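Local coordinates for protein sialyltransferase 0160 (Photobacterium damselae, PDB 4R84) that probably transfers sialic acid from CMP-sialic acid to galactoside acceptors in an alpha-2,6 linkage, as a glycosyltransferase of the GT-B group, at residues A[127-132]-A[435-440]; A[243-248]-A[481-486]; A[293-298]-A[453-458]; A[300-305]-A[489-494]. All coordinates share one frame; numbering follows the deposited sequence.

Contact 1. Residues A[127-132]-A[435-440]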
# COMPACT_ATOMS: atom_id res chain seq x y z
N ALA A 127 7.70 -4.00 5.92
CA ALA A 127 6.60 -4.59 6.67
C ALA A 127 5.66 -5.38 5.75
O ALA A 127 6.11 -5.96 4.75
CB ALA A 127 5.84 -3.52 7.42
N SER A 128 4.38 -5.45 6.09
CA SER A 128 3.44 -6.20 5.27
C SER A 128 2.40 -5.31 4.63
O SER A 128 2.22 -5.33 3.42
CB SER A 128 2.72 -7.27 6.10
OG SER A 128 3.58 -8.36 6.36
N LEU A 129 1.69 -4.57 5.47
CA LEU A 129 0.53 -3.80 5.03
C LEU A 129 0.87 -2.77 3.92
O LEU A 129 0.20 -2.76 2.89
CB LEU A 129 -0.11 -3.11 6.26
CG LEU A 129 -1.43 -2.40 5.94
CD1 LEU A 129 -2.36 -3.34 5.18
CD2 LEU A 129 -2.06 -1.89 7.24
N PRO A 130 1.93 -1.96 4.09
CA PRO A 130 2.27 -1.06 2.97
C PRO A 130 2.58 -1.81 1.70
O PRO A 130 2.11 -1.43 0.63
CB PRO A 130 3.50 -0.31 3.49
CG PRO A 130 3.33 -0.34 5.01
CD PRO A 130 2.80 -1.73 5.26
N SER A 131 3.32 -2.90 1.79
CA SER A 131 3.65 -3.67 0.58
C SER A 131 2.39 -4.25 -0.10
O SER A 131 2.29 -4.23 -1.32
CB SER A 131 4.62 -4.81 0.90
OG SER A 131 5.82 -4.29 1.44
N LEU A 132 1.44 -4.74 0.69
CA LEU A 132 0.22 -5.33 0.15
C LEU A 132 -0.64 -4.26 -0.54
O LEU A 132 -1.18 -4.50 -1.63
CB LEU A 132 -0.58 -6.04 1.24
CG LEU A 132 0.11 -7.27 1.86
CD1 LEU A 132 -0.67 -7.74 3.08
CD2 LEU A 132 0.19 -8.39 0.85
N VAL A 435 -3.25 -10.12 4.70
CA VAL A 435 -3.77 -10.61 3.42
C VAL A 435 -5.25 -11.01 3.55
O VAL A 435 -6.05 -10.75 2.66
CB VAL A 435 -2.95 -11.82 2.88
CG1 VAL A 435 -3.69 -12.54 1.76
CG2 VAL A 435 -1.57 -11.36 2.39
N LEU A 436 -5.64 -11.60 4.69
CA LEU A 436 -7.04 -12.00 4.87
C LEU A 436 -8.02 -10.82 4.85
O LEU A 436 -9.07 -10.89 4.21
CB LEU A 436 -7.20 -12.78 6.19
CG LEU A 436 -6.39 -14.07 6.31
CD1 LEU A 436 -6.69 -14.78 7.64
CD2 LEU A 436 -6.65 -15.00 5.14
N MET A 437 -7.71 -9.74 5.56
CA MET A 437 -8.60 -8.60 5.56
C MET A 437 -8.66 -7.97 4.16
O MET A 437 -9.71 -7.52 3.72
CB MET A 437 -8.13 -7.59 6.62
CG MET A 437 -8.76 -6.24 6.53
SD MET A 437 -7.71 -5.24 5.49
CE MET A 437 -6.09 -5.52 6.17
N MET A 438 -7.53 -7.95 3.46
CA MET A 438 -7.44 -7.36 2.11
C MET A 438 -8.27 -8.12 1.08
O MET A 438 -8.78 -7.54 0.12
CB MET A 438 -5.98 -7.34 1.63
CG MET A 438 -5.06 -6.37 2.37
SD MET A 438 -5.43 -4.63 2.06
CE MET A 438 -5.06 -4.46 0.31
N THR A 439 -8.38 -9.43 1.26
CA THR A 439 -9.04 -10.27 0.27
C THR A 439 -10.43 -10.69 0.71
O THR A 439 -11.04 -11.60 0.12
CB THR A 439 -8.20 -11.53 -0.03
OG1 THR A 439 -7.99 -12.27 1.19
CG2 THR A 439 -6.84 -11.16 -0.63
N ASP A 440 -10.93 -10.01 1.75
CA ASP A 440 -12.26 -10.23 2.30
C ASP A 440 -12.41 -11.67 2.78
O ASP A 440 -13.46 -12.29 2.59
CB ASP A 440 -13.35 -9.89 1.28
CG ASP A 440 -14.70 -9.64 1.92
OD1 ASP A 440 -14.75 -9.42 3.15
OD2 ASP A 440 -15.72 -9.65 1.19
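Leu132 and Val435 mark the point where two short helical turns come closest, their CA atoms 7.4 Å apart: 127-132 leads into the first turn of helix 129-144, and 435-440 holds the end of helix 434-438 and the two residues beyond it. In this GT-B fold, with its two Rossmann-type sheets, helix 129-144 follows strand 106-125 of one sheet and helix 434-438 follows strand 425-427 of the other, so the contact bridges the two halves. The turn at its start is closed by Leu132 N donating to Ser128 O. Ser128 itself touches the bound CMP-sugar analogue, and its OG is hydrogen-bonded to Ser432 OG.

Leucine, valine and methionine suit this buried place. The side chains of Leu132 and Val435 meet at about a right angle, and the fork of Leu132 straddles one methyl: CD2 and CD1 each lie 3.8 Å from Val435 CG2. With CG of Leu132 on the far side from its own carbonyl carbon (chi1 -65°), the fork reaches across to the valine. Phe336 and Val340 of helix 330-340 also pack on Leu132. A looser touch joins Leu129 CD1 to Met437 CE, 4.4 Å away. Met438 brings CE to 4.3 Å from Leu132 O, a doubtful touch because its side chain is modelled in two conformers.

Thr439, the first residue beyond the helix, finishes the turn by gripping Val435 O twice from opposite faces of the carbonyl plane, through OG1 at 2.9 Å and N at 3.0 Å.

Contact 2. Residues A[243-248]-A[481-486]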
# COMPACT_ATOMS: atom_id res chain seq x y z
N LEU A 243 1.70 8.07 17.90
CA LEU A 243 0.77 9.19 17.98
C LEU A 243 0.25 9.35 19.41
O LEU A 243 0.17 10.45 19.94
CB LEU A 243 -0.38 9.01 16.99
CG LEU A 243 -0.05 9.41 15.53
CD1 LEU A 243 -1.13 8.91 14.59
CD2 LEU A 243 0.13 10.92 15.42
N TYR A 244 -0.09 8.22 20.04
CA TYR A 244 -0.56 8.23 21.42
C TYR A 244 0.47 8.86 22.36
O TYR A 244 0.13 9.68 23.21
CB TYR A 244 -0.86 6.80 21.87
CG TYR A 244 -1.26 6.69 23.31
CD1 TYR A 244 -2.59 6.85 23.69
CD2 TYR A 244 -0.32 6.43 24.30
CE1 TYR A 244 -2.97 6.76 25.03
CE2 TYR A 244 -0.69 6.33 25.62
CZ TYR A 244 -2.01 6.50 25.98
OH TYR A 244 -2.37 6.40 27.31
N GLN A 245 1.73 8.47 22.19
CA GLN A 245 2.79 8.95 23.06
C GLN A 245 3.12 10.41 22.82
O GLN A 245 3.72 11.06 23.67
CB GLN A 245 4.04 8.07 22.88
CG GLN A 245 3.88 6.67 23.46
CD GLN A 245 5.01 5.72 23.07
OE1 GLN A 245 5.64 5.88 22.03
NE2 GLN A 245 5.27 4.74 23.93
N TRP A 246 2.70 10.93 21.67
CA TRP A 246 3.06 12.28 21.23
C TRP A 246 1.92 13.30 21.43
O TRP A 246 2.15 14.51 21.41
CB TRP A 246 3.47 12.21 19.74
CG TRP A 246 3.67 13.50 19.02
CD1 TRP A 246 4.81 14.26 18.98
CD2 TRP A 246 2.73 14.15 18.18
NE1 TRP A 246 4.61 15.36 18.18
CE2 TRP A 246 3.34 15.31 17.67
CE3 TRP A 246 1.41 13.87 17.81
CZ2 TRP A 246 2.68 16.19 16.82
CZ3 TRP A 246 0.76 14.73 16.98
CH2 TRP A 246 1.39 15.89 16.48
N LYS A 247 0.70 12.80 21.64
CA LYS A 247 -0.50 13.64 21.52
C LYS A 247 -0.57 14.75 22.56
O LYS A 247 -1.24 15.77 22.34
CB LYS A 247 -1.77 12.77 21.59
CG LYS A 247 -2.06 12.10 22.94
CD LYS A 247 -3.38 11.33 22.87
CE LYS A 247 -3.65 10.47 24.11
NZ LYS A 247 -3.61 11.28 25.37
N ASP A 248 0.11 14.58 23.69
CA ASP A 248 0.05 15.58 24.75
C ASP A 248 1.25 16.53 24.75
O ASP A 248 1.34 17.41 25.60
CB ASP A 248 -0.07 14.90 26.12
CG ASP A 248 -1.32 14.05 26.23
OD1 ASP A 248 -2.41 14.54 25.85
OD2 ASP A 248 -1.22 12.89 26.68
N LYS A 481 -2.99 -0.67 30.97
CA LYS A 481 -2.49 0.70 31.00
C LYS A 481 -1.50 1.00 29.87
O LYS A 481 -1.08 2.14 29.68
CB LYS A 481 -1.84 1.00 32.35
CG LYS A 481 -2.77 0.95 33.55
CD LYS A 481 -2.00 1.21 34.85
CE LYS A 481 -2.88 1.13 36.10
NZ LYS A 481 -2.97 -0.24 36.66
N SER A 482 -1.11 -0.02 29.12
CA SER A 482 -0.14 0.17 28.05
C SER A 482 -0.70 1.06 26.94
O SER A 482 -1.91 1.05 26.69
CB SER A 482 0.31 -1.17 27.46
OG SER A 482 -0.72 -1.78 26.71
N PRO A 483 0.18 1.82 26.27
CA PRO A 483 -0.21 2.65 25.12
C PRO A 483 -0.98 1.86 24.07
O PRO A 483 -2.02 2.32 23.61
CB PRO A 483 1.14 3.13 24.57
CG PRO A 483 2.01 3.20 25.77
CD PRO A 483 1.57 2.07 26.69
N LEU A 484 -0.52 0.66 23.73
CA LEU A 484 -1.20 -0.14 22.72
C LEU A 484 -2.65 -0.40 23.10
O LEU A 484 -3.55 -0.20 22.29
CB LEU A 484 -0.48 -1.47 22.51
CG LEU A 484 -1.09 -2.30 21.39
CD1 LEU A 484 -1.04 -1.55 20.07
CD2 LEU A 484 -0.37 -3.64 21.27
N VAL A 485 -2.89 -0.84 24.33
CA VAL A 485 -4.27 -1.13 24.73
C VAL A 485 -5.10 0.15 24.81
O VAL A 485 -6.25 0.18 24.38
CB VAL A 485 -4.30 -1.89 26.07
CG1 VAL A 485 -5.73 -2.04 26.57
CG2 VAL A 485 -3.66 -3.26 25.89
N GLN A 486 -4.50 1.22 25.33
CA GLN A 486 -5.22 2.49 25.43
C GLN A 486 -5.69 2.96 24.05
O GLN A 486 -6.81 3.46 23.90
CB GLN A 486 -4.35 3.57 26.09
CG GLN A 486 -4.18 3.37 27.61
CD GLN A 486 -5.50 3.36 28.35
OE1 GLN A 486 -6.28 4.31 28.26
NE2 GLN A 486 -5.77 2.28 29.07
O HOH W 1 -4.74 6.94 28.09
O HOH W 2 -0.39 4.42 28.35
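Tyr244, near the C-terminal end of helix 237-246, faces Pro483 in the first turn of helix 483-490, with CA atoms 6.7 Å apart. Its CG points opposite to the backbone N (chi1 177°), which swings the ring across to the other helix. Pro483 lies at about a right angle to it, CB 3.6 Å from Tyr244 CD2, while the proline carbonyl oxygen sits over one ring face. Further along, the aliphatic part of Gln486 slants past the phenol end: CG comes 3.5 Å from Tyr244 OH. Proline suits the first turn of a helix, where the backbone N has no helical carbonyl to donate to, and the weak bond from Val485 N to Ser482 OG caps the same end.

The hydroxyl is served by water. One molecule, in the ring plane, lies 2.6 Å from Tyr244 OH and donates to Gln486 OE1; a second lies 3.0 Å from Tyr244 OH and donates to Lys481 O. Gln486 NE2 turns away, donating to Leu480 O. The contact is thus a surface joint: carbon packing sets the spacing, and two waters, rather than direct polar bonds, link phenol and opposing segment.

Contact 3. Residues A[293-298]-A[453-458]. With CSF (cytidine-5'-monophosphate-3-fluoro-N-acetyl-neuraminic acid), chain E.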
# COMPACT_ATOMS: atom_id res chain seq x y z
N TYR A 293 -1.88 7.42 4.07
CA TYR A 293 -2.94 6.44 4.22
C TYR A 293 -2.90 5.89 5.63
O TYR A 293 -1.96 5.18 6.00
CB TYR A 293 -2.79 5.32 3.19
CG TYR A 293 -3.14 5.81 1.82
CD1 TYR A 293 -4.46 5.99 1.44
CD2 TYR A 293 -2.14 6.15 0.91
CE1 TYR A 293 -4.79 6.46 0.19
CE2 TYR A 293 -2.46 6.64 -0.36
CZ TYR A 293 -3.79 6.79 -0.70
OH TYR A 293 -4.14 7.26 -1.93
N PHE A 294 -3.94 6.22 6.39
CA PHE A 294 -4.10 5.75 7.76
C PHE A 294 -4.93 4.46 7.77
O PHE A 294 -6.00 4.41 7.17
CB PHE A 294 -4.82 6.80 8.61
CG PHE A 294 -3.96 7.95 9.06
CD1 PHE A 294 -3.58 8.95 8.17
CD2 PHE A 294 -3.61 8.08 10.41
CE1 PHE A 294 -2.82 10.02 8.59
CE2 PHE A 294 -2.85 9.16 10.83
CZ PHE A 294 -2.45 10.13 9.92
N LEU A 295 -4.46 3.41 8.44
CA LEU A 295 -5.31 2.24 8.64
C LEU A 295 -6.56 2.60 9.46
O LEU A 295 -7.63 2.03 9.24
CB LEU A 295 -4.53 1.07 9.24
CG LEU A 295 -3.71 1.18 10.51
CD1 LEU A 295 -4.60 0.95 11.73
CD2 LEU A 295 -2.63 0.13 10.43
N ARG A 296 -6.42 3.53 10.40
CA ARG A 296 -7.58 4.08 11.10
C ARG A 296 -7.54 5.61 11.13
O ARG A 296 -7.09 6.21 12.10
CB ARG A 296 -7.67 3.52 12.53
CG ARG A 296 -8.11 2.07 12.60
CD ARG A 296 -9.57 1.89 12.20
NE ARG A 296 -10.49 2.62 13.07
CZ ARG A 296 -11.06 2.09 14.15
NH1 ARG A 296 -10.81 0.82 14.47
NH2 ARG A 296 -11.88 2.81 14.90
N GLU A 297 -8.01 6.23 10.04
CA GLU A 297 -7.97 7.68 9.92
C GLU A 297 -8.81 8.33 11.01
O GLU A 297 -8.52 9.44 11.45
CB GLU A 297 -8.46 8.15 8.54
CG GLU A 297 -8.30 9.65 8.36
CD GLU A 297 -9.02 10.20 7.13
OE1 GLU A 297 -9.77 9.44 6.49
OE2 GLU A 297 -8.85 11.40 6.83
N ASP A 298 -9.85 7.63 11.46
CA ASP A 298 -10.73 8.19 12.47
C ASP A 298 -10.04 8.37 13.83
O ASP A 298 -10.59 9.04 14.69
CB ASP A 298 -11.98 7.32 12.63
CG ASP A 298 -11.66 5.89 12.98
OD1 ASP A 298 -10.63 5.37 12.52
OD2 ASP A 298 -12.47 5.27 13.72
N LEU A 453 -1.71 -7.12 13.69
CA LEU A 453 -2.73 -7.59 12.77
C LEU A 453 -4.15 -7.25 13.27
O LEU A 453 -5.08 -7.18 12.47
CB LEU A 453 -2.59 -9.10 12.54
CG LEU A 453 -2.90 -10.07 13.70
CD1 LEU A 453 -4.39 -10.44 13.76
CD2 LEU A 453 -2.02 -11.33 13.55
N TYR A 454 -4.31 -7.05 14.58
CA TYR A 454 -5.65 -6.77 15.13
C TYR A 454 -6.14 -5.36 14.79
O TYR A 454 -7.32 -5.05 14.97
CB TYR A 454 -5.67 -6.99 16.65
CG TYR A 454 -5.82 -8.45 16.97
CD1 TYR A 454 -7.08 -9.05 16.98
CD2 TYR A 454 -4.71 -9.25 17.18
CE1 TYR A 454 -7.22 -10.41 17.22
CE2 TYR A 454 -4.83 -10.59 17.42
CZ TYR A 454 -6.08 -11.17 17.44
OH TYR A 454 -6.17 -12.51 17.68
N PHE A 455 -5.25 -4.52 14.26
CA PHE A 455 -5.65 -3.17 13.91
C PHE A 455 -6.41 -3.08 12.59
O PHE A 455 -6.97 -2.04 12.26
CB PHE A 455 -4.42 -2.27 13.85
CG PHE A 455 -4.15 -1.58 15.14
CD1 PHE A 455 -3.84 -2.32 16.28
CD2 PHE A 455 -4.23 -0.21 15.25
CE1 PHE A 455 -3.60 -1.70 17.48
CE2 PHE A 455 -4.00 0.41 16.46
CZ PHE A 455 -3.69 -0.33 17.57
N THR A 456 -6.47 -4.17 11.84
CA THR A 456 -7.26 -4.14 10.62
C THR A 456 -8.32 -5.23 10.62
O THR A 456 -8.67 -5.78 9.59
CB THR A 456 -6.38 -4.23 9.37
OG1 THR A 456 -5.47 -5.34 9.50
CG2 THR A 456 -5.58 -2.95 9.20
N ILE A 457 -8.82 -5.54 11.81
CA ILE A 457 -9.96 -6.43 11.94
C ILE A 457 -11.15 -5.64 12.50
O ILE A 457 -11.00 -4.97 13.52
CB ILE A 457 -9.67 -7.61 12.87
CG1 ILE A 457 -8.41 -8.36 12.45
CG2 ILE A 457 -10.87 -8.55 12.93
CD1 ILE A 457 -8.05 -9.49 13.41
N PRO A 458 -12.31 -5.71 11.83
CA PRO A 458 -13.52 -5.07 12.36
C PRO A 458 -13.77 -5.52 13.79
O PRO A 458 -13.57 -6.71 14.10
CB PRO A 458 -14.63 -5.55 11.42
CG PRO A 458 -13.92 -5.85 10.12
CD PRO A 458 -12.57 -6.40 10.54
C5A CSF E . 6.61 -6.75 18.48
C4A CSF E . 7.00 -6.42 17.04
C2A CSF E . 6.32 -8.76 16.38
O6A CSF E . 5.94 -8.95 17.76
C6A CSF E . 5.49 -7.78 18.44
C3A CSF E . 7.41 -7.68 16.28
O4A CSF E . 8.08 -5.47 17.06
N5A CSF E . 6.15 -5.55 19.15
C7A CSF E . 5.13 -8.19 19.86
C8A CSF E . 4.01 -9.21 19.83
C9A CSF E . 3.50 -9.47 21.24
O9A CSF E . 2.42 -10.40 21.15
O8A CSF E . 2.94 -8.67 19.06
O7A CSF E . 6.27 -8.79 20.48
C1A CSF E . 6.85 -10.07 15.85
OBA CSF E . 7.13 -10.15 14.63
OAA CSF E . 7.01 -11.04 16.63
O1A CSF E . 5.23 -8.35 15.55
O2A CSF E . 2.83 -7.72 15.34
N1 CSF E . 1.69 -12.41 11.89
C2 CSF E . 0.84 -13.33 11.27
N3 CSF E . 0.19 -14.25 12.01
C4 CSF E . 0.38 -14.28 13.35
C5 CSF E . 1.24 -13.38 13.97
C6 CSF E . 1.91 -12.43 13.21
C3' CSF E . 2.03 -9.21 11.61
C2' CSF E . 1.55 -10.26 10.65
C1' CSF E . 2.41 -11.45 11.03
O4' CSF E . 3.56 -10.94 11.70
C4' CSF E . 3.51 -9.52 11.69
PA CSF E . 3.72 -8.93 15.48
O5' CSF E . 3.60 -9.63 14.07
C5' CSF E . 4.17 -8.97 12.94
O3' CSF E . 1.73 -7.90 11.14
O2' CSF E . 1.90 -9.91 9.30
N4 CSF E . -0.26 -15.21 14.10
O2 CSF E . 0.68 -13.27 10.02
O3A CSF E . 3.45 -9.98 16.53
C10 CSF E . 6.63 -5.14 20.32
O10 CSF E . 7.57 -5.69 20.88
C11 CSF E . 5.92 -3.95 20.92
F3A CSF E . 8.57 -8.19 16.80
O HOH W 3 -9.33 -1.02 13.52
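Leu295 places its CG between the backbone N and the carbonyl carbon (chi1 53°), and together with chi2 of 86° this brings CD1 to the ring edge of Phe455, whose own first torsion is an unusual -93°. CD1 lies in the ring plane, 3.7 Å from Phe455 CD2. Beside it, CB of Leu295 meets the methyl CG2 of Thr456 at 4.2 Å. Leucine, phenylalanine and the threonine methyl suit this buried place, which joins the loop after strand 290-294 to the 3-10 segment running through 453-455.

Arg296 supplies the polar border. Its NE and NH2 grip the carboxylate of Asp298 side-on, nearly in the guanidinium plane: NE to OD1 and NH2 to OD2 are both 2.8 Å, and each oxygen offers its syn lone pair. NH2 is shared with Leu491 O, while NH1 gives to a water that in turn donates to Phe455 O.

Within the 3-10 segment, Leu453 CD2 packs 3.8 Å from C4 of the ligand's cytosine. The contact thus backs a turn that touches the nucleotide: carbon packing fills its centre, while the polar end of an arginine, fixed in rotation and probably neutralised by the carboxylate, reaches the turn through a water.

Contact 4. Residues A[300-305]-A[489-494]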
# COMPACT_ATOMS: atom_id res chain seq x y z
N LEU A 300 -7.71 10.27 14.29
CA LEU A 300 -7.51 11.71 14.34
C LEU A 300 -8.79 12.45 14.76
O LEU A 300 -8.73 13.62 15.13
CB LEU A 300 -7.04 12.24 12.99
CG LEU A 300 -5.72 11.65 12.48
CD1 LEU A 300 -5.44 12.19 11.06
CD2 LEU A 300 -4.58 11.96 13.42
N ASP A 301 -9.93 11.76 14.67
CA ASP A 301 -11.22 12.30 15.09
C ASP A 301 -11.52 11.96 16.54
O ASP A 301 -11.88 12.84 17.34
CB ASP A 301 -12.36 11.76 14.22
CG ASP A 301 -12.26 12.20 12.77
OD1 ASP A 301 -11.88 13.37 12.52
OD2 ASP A 301 -12.57 11.38 11.88
N VAL A 302 -11.42 10.68 16.88
CA VAL A 302 -11.86 10.21 18.21
C VAL A 302 -10.91 10.64 19.33
O VAL A 302 -11.32 10.77 20.48
CB VAL A 302 -12.05 8.68 18.27
CG1 VAL A 302 -13.10 8.24 17.26
CG2 VAL A 302 -10.73 7.95 18.02
N GLU A 303 -9.65 10.85 19.00
CA GLU A 303 -8.70 11.33 19.99
C GLU A 303 -8.60 12.85 19.95
O GLU A 303 -7.98 13.42 19.06
CB GLU A 303 -7.33 10.67 19.79
CG GLU A 303 -6.26 11.22 20.70
CD GLU A 303 -6.68 11.19 22.16
OE1 GLU A 303 -6.86 10.09 22.72
OE2 GLU A 303 -6.83 12.28 22.75
N ALA A 304 -9.21 13.51 20.94
CA ALA A 304 -9.38 14.95 20.87
C ALA A 304 -8.06 15.71 20.81
O ALA A 304 -8.00 16.78 20.20
CB ALA A 304 -10.21 15.44 22.05
N ASN A 305 -7.01 15.15 21.40
CA ASN A 305 -5.71 15.82 21.37
C ASN A 305 -4.97 15.65 20.04
O ASN A 305 -3.83 16.08 19.91
CB ASN A 305 -4.81 15.31 22.50
CG ASN A 305 -5.20 15.90 23.85
OD1 ASN A 305 -5.57 17.06 23.95
ND2 ASN A 305 -5.12 15.08 24.90
N LEU A 489 -8.57 0.60 22.88
CA LEU A 489 -9.79 0.95 23.59
C LEU A 489 -10.45 2.20 22.99
O LEU A 489 -11.65 2.21 22.76
CB LEU A 489 -9.51 1.16 25.09
CG LEU A 489 -9.18 -0.11 25.91
CD1 LEU A 489 -8.65 0.26 27.28
CD2 LEU A 489 -10.39 -1.02 26.05
N THR A 490 -9.66 3.24 22.75
CA THR A 490 -10.15 4.49 22.16
C THR A 490 -10.76 4.26 20.77
O THR A 490 -11.76 4.89 20.39
CB THR A 490 -9.02 5.54 22.06
OG1 THR A 490 -8.58 5.87 23.38
CG2 THR A 490 -9.48 6.81 21.37
N LEU A 491 -10.13 3.37 20.02
CA LEU A 491 -10.59 3.01 18.67
C LEU A 491 -11.74 2.01 18.68
O LEU A 491 -12.30 1.71 17.64
CB LEU A 491 -9.42 2.46 17.85
CG LEU A 491 -8.38 3.48 17.39
CD1 LEU A 491 -7.18 2.76 16.77
CD2 LEU A 491 -8.99 4.46 16.41
N GLY A 492 -12.08 1.46 19.84
CA GLY A 492 -13.20 0.53 19.91
C GLY A 492 -12.90 -0.86 19.37
O GLY A 492 -13.80 -1.65 19.10
N ILE A 493 -11.62 -1.17 19.24
CA ILE A 493 -11.23 -2.47 18.73
C ILE A 493 -11.53 -3.52 19.77
O ILE A 493 -12.04 -4.60 19.46
CB ILE A 493 -9.74 -2.52 18.36
CG1 ILE A 493 -9.45 -1.48 17.27
CG2 ILE A 493 -9.34 -3.92 17.92
CD1 ILE A 493 -7.98 -1.33 16.94
N VAL A 494 -11.23 -3.17 21.01
CA VAL A 494 -11.56 -4.03 22.14
C VAL A 494 -12.15 -3.19 23.27
O VAL A 494 -11.97 -1.98 23.33
CB VAL A 494 -10.32 -4.76 22.69
CG1 VAL A 494 -9.80 -5.77 21.70
CG2 VAL A 494 -9.25 -3.77 23.05
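Val302 and Thr490 form the tight part of this contact, methyl against methyl: CG2 of the valine stands 3.8 Å from CG2 of the threonine as the two side chains slide past each other in opposite directions. Thr490 sets OG1 beside its backbone N (chi1 -63°) and CG2 anti to that N, and the hydroxyl bonds to Gln486 O one turn back. Threonine thus fits twice, with a methyl for the valine and a hydroxyl for its own helix. The same Val302 methyl reaches Leu491 CD2 more loosely, at 4.2 Å, on the buried side where Leu491 packs on Phe455.

The close methyl pair itself lies towards solvent, and beside it comes the loosest touch, Glu303 OE1 4.4 Å from Thr490 CG2. OE2 of Glu303 accepts from Asn305 N at 3.2 Å through its anti lone pair, in a nearly straight bond (167°), and the side chain also packs on Lys247.

Both segments hold helix ends, of 299-302 and 483-490. In the second, Gly492 has positive phi (76°), easily adopted by glycine, and two bonds run back into the last turn, one from Gly492 N to Leu489 O (3.0 Å): a Schellman motif.

In the fold
In chain order the first segments run 127-132, 243-248, 293-298 and 300-305, and their partners all lie in 435-494, so the C-terminal part of the chain folds back onto earlier parts. Contact 3 is central: its centre is 11 Å from those of contacts 1 and 4 and 16 Å from that of contact 2, and it touches all three. Contacts 2 and 4, 10 Å apart, share helix 483-490. Strand 106-125 leads to 127-132 and the end of strand 290-294 lies in 293-298; both are in one sheet. Contacts 1 and 3 supply Ser128 and Leu453 to the nucleotide-sugar pocket, while contacts 2 and 4 lie farther towards the surface, consistent with a joint between the GT-B halves.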